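Local coordinates for cytidylyltransferase (Leptospira borgpetersenii serovar Hardjo-bovis, PDB 6OEW), which probably transfers a cytidylyl group from CTP to an acceptor, as expected of a metal-binding nucleotidyltransferase with a GT-A type fold, at residues K66-A71 and V78-A83; F40-L45 and K72-S77. All coordinates share one frame; numbering follows the deposited sequence.

Contact 1: K66-A71 and V78-A83; sequences KTEEIA and VFRGSA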
loop_
_atom_site.group_PDB
_atom_site.type_symbol
_atom_site.label_atom_id
_atom_site.label_comp_id
_atom_site.label_asym_id
_atom_site.label_seq_id
_atom_site.Cartn_x
_atom_site.Cartn_y
_atom_site.Cartn_z
ATOM N N LYS A 66 4.084 -12.402 -14.384
ATOM C CA LYS A 66 4.517 -11.037 -14.664
ATOM C C LYS A 66 4.800 -10.283 -13.369
ATOM O O LYS A 66 5.818 -9.592 -13.257
ATOM C CB LYS A 66 3.455 -10.319 -15.499
ATOM C CG LYS A 66 3.849 -8.916 -15.944
ATOM C CD LYS A 66 5.112 -8.952 -16.778
ATOM C CE LYS A 66 5.555 -7.552 -17.155
ATOM N NZ LYS A 66 6.956 -7.526 -17.667
ATOM N N THR A 67 3.911 -10.415 -12.379
ATOM C CA THR A 67 4.118 -9.788 -11.068
ATOM C C THR A 67 5.390 -10.302 -10.410
ATOM O O THR A 67 6.199 -9.514 -9.891
ATOM C CB THR A 67 2.888 -10.050 -10.183
ATOM O OG1 THR A 67 1.696 -9.832 -10.967
ATOM C CG2 THR A 67 2.852 -9.115 -8.935
ATOM N N GLU A 68 5.592 -11.620 -10.421
ATOM C CA GLU A 68 6.836 -12.165 -9.892
ATOM C C GLU A 68 8.040 -11.597 -10.640
ATOM O O GLU A 68 9.053 -11.236 -10.018
ATOM C CB GLU A 68 6.808 -13.693 -9.964
ATOM C CG GLU A 68 8.086 -14.349 -9.494
ATOM C CD GLU A 68 8.088 -15.841 -9.691
ATOM O OE1 GLU A 68 7.076 -16.388 -10.198
ATOM O OE2 GLU A 68 9.107 -16.471 -9.351
ATOM N N GLU A 69 7.933 -11.473 -11.969
ATOM C CA GLU A 69 9.045 -10.965 -12.772
ATOM C C GLU A 69 9.402 -9.535 -12.379
ATOM O O GLU A 69 10.587 -9.186 -12.256
ATOM C CB GLU A 69 8.705 -11.023 -14.261
ATOM C CG GLU A 69 9.589 -10.110 -15.115
ATOM C CD GLU A 69 9.100 -9.964 -16.565
ATOM O OE1 GLU A 69 8.435 -10.889 -17.080
ATOM O OE2 GLU A 69 9.383 -8.913 -17.181
ATOM N N ILE A 70 8.385 -8.693 -12.196
ATOM C CA ILE A 70 8.613 -7.306 -11.814
ATOM C C ILE A 70 9.262 -7.241 -10.432
ATOM O O ILE A 70 10.250 -6.521 -10.229
ATOM C CB ILE A 70 7.289 -6.519 -11.868
ATOM C CG1 ILE A 70 6.813 -6.341 -13.316
ATOM C CG2 ILE A 70 7.415 -5.160 -11.151
ATOM C CD1 ILE A 70 5.393 -5.806 -13.413
ATOM N N ALA A 71 8.749 -8.024 -9.475
ATOM C CA ALA A 71 9.347 -8.035 -8.143
ATOM C C ALA A 71 10.792 -8.505 -8.193
ATOM O O ALA A 71 11.662 -7.940 -7.516
ATOM C CB ALA A 71 8.531 -8.922 -7.202
ATOM N N VAL A 78 9.126 -12.651 -3.128
ATOM C CA VAL A 78 7.805 -12.877 -3.690
ATOM C C VAL A 78 7.149 -14.036 -2.967
ATOM O O VAL A 78 7.769 -15.089 -2.782
ATOM C CB VAL A 78 7.864 -13.214 -5.192
ATOM C CG1 VAL A 78 6.450 -13.440 -5.715
ATOM C CG2 VAL A 78 8.543 -12.106 -5.965
ATOM N N PHE A 79 5.882 -13.861 -2.604
ATOM C CA PHE A 79 5.077 -14.936 -2.048
ATOM C C PHE A 79 3.851 -15.110 -2.935
ATOM O O PHE A 79 3.144 -14.140 -3.213
ATOM C CB PHE A 79 4.645 -14.649 -0.603
ATOM C CG PHE A 79 3.836 -15.754 -0.031
ATOM C CD1 PHE A 79 4.465 -16.838 0.568
ATOM C CD2 PHE A 79 2.456 -15.769 -0.166
ATOM C CE1 PHE A 79 3.726 -17.906 1.049
ATOM C CE2 PHE A 79 1.707 -16.847 0.308
ATOM C CZ PHE A 79 2.350 -17.915 0.907
ATOM N N ARG A 80 3.617 -16.334 -3.389
ATOM C CA ARG A 80 2.517 -16.632 -4.297
ATOM C C ARG A 80 1.529 -17.542 -3.590
ATOM O O ARG A 80 1.862 -18.684 -3.238
ATOM C CB ARG A 80 3.054 -17.258 -5.581
ATOM C CG ARG A 80 4.089 -16.323 -6.216
ATOM C CD ARG A 80 4.418 -16.675 -7.656
ATOM N NE ARG A 80 3.239 -16.578 -8.516
ATOM C CZ ARG A 80 3.266 -16.708 -9.847
ATOM N NH1 ARG A 80 4.422 -16.920 -10.479
ATOM N NH2 ARG A 80 2.130 -16.635 -10.556
ATOM N N GLY A 81 0.314 -17.045 -3.394
ATOM C CA GLY A 81 -0.692 -17.755 -2.613
ATOM C C GLY A 81 -2.099 -17.444 -3.064
ATOM O O GLY A 81 -2.344 -17.206 -4.257
ATOM N N SER A 82 -3.023 -17.408 -2.104
ATOM C CA SER A 82 -4.452 -17.430 -2.406
ATOM C C SER A 82 -4.875 -16.204 -3.206
ATOM O O SER A 82 -4.508 -15.080 -2.887
ATOM C CB SER A 82 -5.265 -17.493 -1.115
ATOM O OG SER A 82 -6.655 -17.349 -1.369
ATOM N N ALA A 83 -5.705 -16.431 -4.236
ATOM C CA ALA A 83 -6.146 -15.306 -5.055
ATOM C C ALA A 83 -7.112 -14.397 -4.294
ATOM O O ALA A 83 -6.946 -13.169 -4.283
ATOM C CB ALA A 83 -6.784 -15.822 -6.358
#
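In the beta-alpha-beta unit formed by strand 54-59, helix 65-73 and strand 77-81, Glu68 and Ala71 of the helix meet Arg80 and Val78 of the strand. Segments 66-71 and 78-81 run nearly antiparallel, their axes approaching to 9.3 Å. The polar link is a salt bridge: Arg80 NH1 donates to Glu68 OE1 at 2.7 Å, a bent bond of 136° that arrives almost along the C-O axis of the carboxylate. Carboxylate and guanidinium planes are 75° apart, so this is a single-point grip rather than a two-pronged one. Glu68 gets there on an extended chain, CG anti to the backbone N (chi1 177°), while Arg80 bends at chi3 to bring its NH1 across. Asp65 also pairs with NH1, and Thr59 O accepts from NE; arginine suits this place because it can hold several acceptors at once. Farther along the helix the contact turns apolar. Val78 sends CG2 against the methyl of Ala71, CB to CG2 3.4 Å, which is tight for two carbons; a small alanine lets the strand come this near. Ala71 also touches Val56 of strand 54-59, and Phe79, on the strand's other face, packs on helix 86-96.

Contact 2: F40-L45 and K72-S77; sequences FMLERL and KKNGVS. With EDO (1,2-ethanediol), chain D.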
loop_
_atom_site.group_PDB
_atom_site.type_symbol
_atom_site.label_atom_id
_atom_site.label_comp_id
_atom_site.label_asym_id
_atom_site.label_seq_id
_atom_site.Cartn_x
_atom_site.Cartn_y
_atom_site.Cartn_z
ATOM N N PHE A 40 7.997 1.045 -10.072
ATOM C CA PHE A 40 8.129 2.382 -9.503
ATOM C C PHE A 40 7.865 2.375 -8.003
ATOM O O PHE A 40 8.602 3.007 -7.226
ATOM C CB PHE A 40 7.154 3.322 -10.212
ATOM C CG PHE A 40 7.536 4.763 -10.133
ATOM C CD1 PHE A 40 8.131 5.391 -11.224
ATOM C CD2 PHE A 40 7.307 5.498 -8.975
ATOM C CE1 PHE A 40 8.485 6.729 -11.173
ATOM C CE2 PHE A 40 7.675 6.853 -8.919
ATOM C CZ PHE A 40 8.267 7.458 -10.010
ATOM N N MET A 41 6.799 1.695 -7.583
ATOM C CA MET A 41 6.471 1.587 -6.164
ATOM C C MET A 41 7.604 0.935 -5.379
ATOM O O MET A 41 8.002 1.423 -4.313
ATOM C CB MET A 41 5.181 0.790 -5.991
ATOM C CG MET A 41 4.609 0.863 -4.576
ATOM S SD MET A 41 3.191 -0.240 -4.416
ATOM C CE MET A 41 2.761 0.048 -2.682
ATOM N N LEU A 42 8.133 -0.170 -5.898
ATOM C CA LEU A 42 9.217 -0.863 -5.219
ATOM C C LEU A 42 10.446 0.034 -5.098
ATOM O O LEU A 42 11.089 0.070 -4.046
ATOM C CB LEU A 42 9.536 -2.164 -5.957
ATOM C CG LEU A 42 8.416 -3.222 -5.957
ATOM C CD1 LEU A 42 8.834 -4.464 -6.728
ATOM C CD2 LEU A 42 8.033 -3.614 -4.532
ATOM N N GLU A 43 10.762 0.801 -6.145
ATOM C CA GLU A 43 11.894 1.724 -6.061
ATOM C C GLU A 43 11.674 2.785 -4.985
ATOM O O GLU A 43 12.618 3.162 -4.277
ATOM C CB GLU A 43 12.148 2.382 -7.415
ATOM C CG GLU A 43 12.709 1.429 -8.442
ATOM C CD GLU A 43 13.231 2.146 -9.657
ATOM O OE1 GLU A 43 13.917 3.173 -9.506
ATOM O OE2 GLU A 43 12.935 1.688 -10.774
ATOM N N ARG A 44 10.433 3.266 -4.836
ATOM C CA ARG A 44 10.137 4.235 -3.783
ATOM C C ARG A 44 10.258 3.616 -2.394
ATOM O O ARG A 44 10.700 4.280 -1.445
ATOM C CB ARG A 44 8.748 4.827 -4.012
ATOM C CG ARG A 44 8.774 5.851 -5.149
ATOM C CD ARG A 44 7.424 6.490 -5.404
ATOM N NE ARG A 44 6.921 7.291 -4.281
ATOM C CZ ARG A 44 7.315 8.526 -3.979
ATOM N NH1 ARG A 44 8.265 9.144 -4.678
ATOM N NH2 ARG A 44 6.750 9.158 -2.958
ATOM N N LEU A 45 9.893 2.350 -2.252
ATOM C CA LEU A 45 10.000 1.690 -0.956
ATOM C C LEU A 45 11.429 1.288 -0.612
ATOM O O LEU A 45 11.700 0.977 0.553
ATOM C CB LEU A 45 9.086 0.466 -0.925
ATOM C CG LEU A 45 7.609 0.831 -0.916
ATOM C CD1 LEU A 45 6.760 -0.394 -1.230
ATOM C CD2 LEU A 45 7.238 1.352 0.437
ATOM N N LYS A 72 11.073 -9.544 -8.987
ATOM C CA LYS A 72 12.427 -10.085 -9.031
ATOM C C LYS A 72 13.394 -9.095 -9.664
ATOM O O LYS A 72 14.546 -8.989 -9.229
ATOM C CB LYS A 72 12.455 -11.423 -9.777
ATOM C CG LYS A 72 12.128 -12.615 -8.880
ATOM C CD LYS A 72 12.828 -13.885 -9.342
ATOM C CE LYS A 72 11.854 -14.869 -9.958
ATOM N NZ LYS A 72 12.480 -16.216 -10.112
ATOM N N LYS A 73 12.941 -8.375 -10.697
ATOM C CA LYS A 73 13.764 -7.359 -11.344
ATOM C C LYS A 73 14.191 -6.296 -10.344
ATOM O O LYS A 73 15.287 -5.731 -10.458
ATOM C CB LYS A 73 12.982 -6.730 -12.506
ATOM C CG LYS A 73 13.665 -5.574 -13.229
ATOM C CD LYS A 73 12.670 -4.836 -14.134
ATOM C CE LYS A 73 13.303 -3.652 -14.857
ATOM N NZ LYS A 73 14.233 -4.094 -15.934
ATOM N N ASN A 74 13.351 -6.040 -9.348
ATOM C CA ASN A 74 13.609 -5.054 -8.315
ATOM C C ASN A 74 14.230 -5.651 -7.059
ATOM O O ASN A 74 14.333 -4.959 -6.046
ATOM C CB ASN A 74 12.306 -4.336 -7.965
ATOM C CG ASN A 74 11.901 -3.342 -9.012
ATOM O OD1 ASN A 74 12.349 -2.199 -8.987
ATOM N ND2 ASN A 74 11.063 -3.765 -9.950
ATOM N N GLY A 75 14.614 -6.925 -7.092
ATOM C CA GLY A 75 15.336 -7.521 -5.980
ATOM C C GLY A 75 14.555 -7.670 -4.692
ATOM O O GLY A 75 15.152 -7.626 -3.619
ATOM N N VAL A 76 13.238 -7.857 -4.759
ATOM C CA VAL A 76 12.462 -8.085 -3.548
ATOM C C VAL A 76 11.932 -9.516 -3.577
ATOM O O VAL A 76 11.956 -10.194 -4.606
ATOM C CB VAL A 76 11.331 -7.045 -3.375
ATOM C CG1 VAL A 76 11.881 -5.613 -3.548
ATOM C CG2 VAL A 76 10.265 -7.282 -4.335
ATOM N N SER A 77 11.501 -10.001 -2.416
ATOM C CA SER A 77 11.017 -11.369 -2.352
ATOM C C SER A 77 9.572 -11.433 -2.803
ATOM O O SER A 77 8.875 -10.419 -2.879
ATOM C CB SER A 77 11.152 -11.920 -0.934
ATOM O OG SER A 77 12.508 -11.877 -0.536
HETATM C C1 EDO D . 11.007 8.738 -0.907
HETATM O O1 EDO D . 11.223 8.475 0.489
HETATM C C2 EDO D . 9.660 8.169 -1.369
HETATM O O2 EDO D . 9.569 6.782 -1.007
HETATM O O HOH W 1 11.861 -0.526 -11.409
#
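Leu42 of helix 37-45 packs on Asn74 and Val76, where helix 65-73 ends in a Schellman motif and the chain turns toward strand 77-81. The apolar part rests on one branch of the leucine. CD1 lies 3.7 Å from Asn74 CB and 4.0 Å from Val76 CG2, bridging the residues before and after Gly75. With its CG anti to the carbonyl carbon (chi1 -65°), Leu42 carries CD1 toward the turn, and a branched apolar residue suits this buried position between helix and sheet.

The turn itself is set by backbone bonds. Gly75 N donates to Lys72 O at 3.0 Å, and Val76 N probably bonds back to Ala71 O. Gly75 takes positive phi, 67°, a conformation that glycine, lacking CB, adopts easily. Asn74, the first residue to leave helical angles, turns its ND2 back to Ile70 O, adding a side-chain bond to the helix end.

The polar part of the contact runs through water. One water donates to both Glu43 OE2 and Asn74 OD1, joining helix 37-45 to the turn that follows helix 65-73; the carboxylate and amide planes are 38° apart. Glu43 crosses Asn74 at about a right angle, its CG coming to 3.7 Å from Asn74 OD1, while Glu43 OE1 forms a salt bridge with Lys220, so each carboxylate oxygen has its own partner.

On Arg44 of helix 37-45 sits 1,2-ethanediol, probably from the crystallisation liquor. Its C2 lies over one face of the guanidinium, offset toward the rim, and the diol is also hydrogen-bonded to Ser114 OG. The diol's O2 donates to Arg44 O at 2.8 Å.

How the contacts relate
Contacts 1 and 2 lie with their centres about 12 Å apart, on the same side of the chain's centre, and share helix 65-73. Along the chain their segments alternate: 40-45, 66-71, 72-77, 78-83. Contact 1 fastens the helix to strand 77-81, the outermost strand at that end of the mixed sheet, whereas contact 2 ties the helix end to helix 37-45. They meet directly at Ala71, whose CA lies 3.9 Å from Leu42 CD1. Strand 54-59, next to strand 77-81, lies beneath both contacts through Val56. Together they link helix 65-73, and the turn that follows it, to strand 77-81 and helix 37-45, away from the magnesium-binding Asp108.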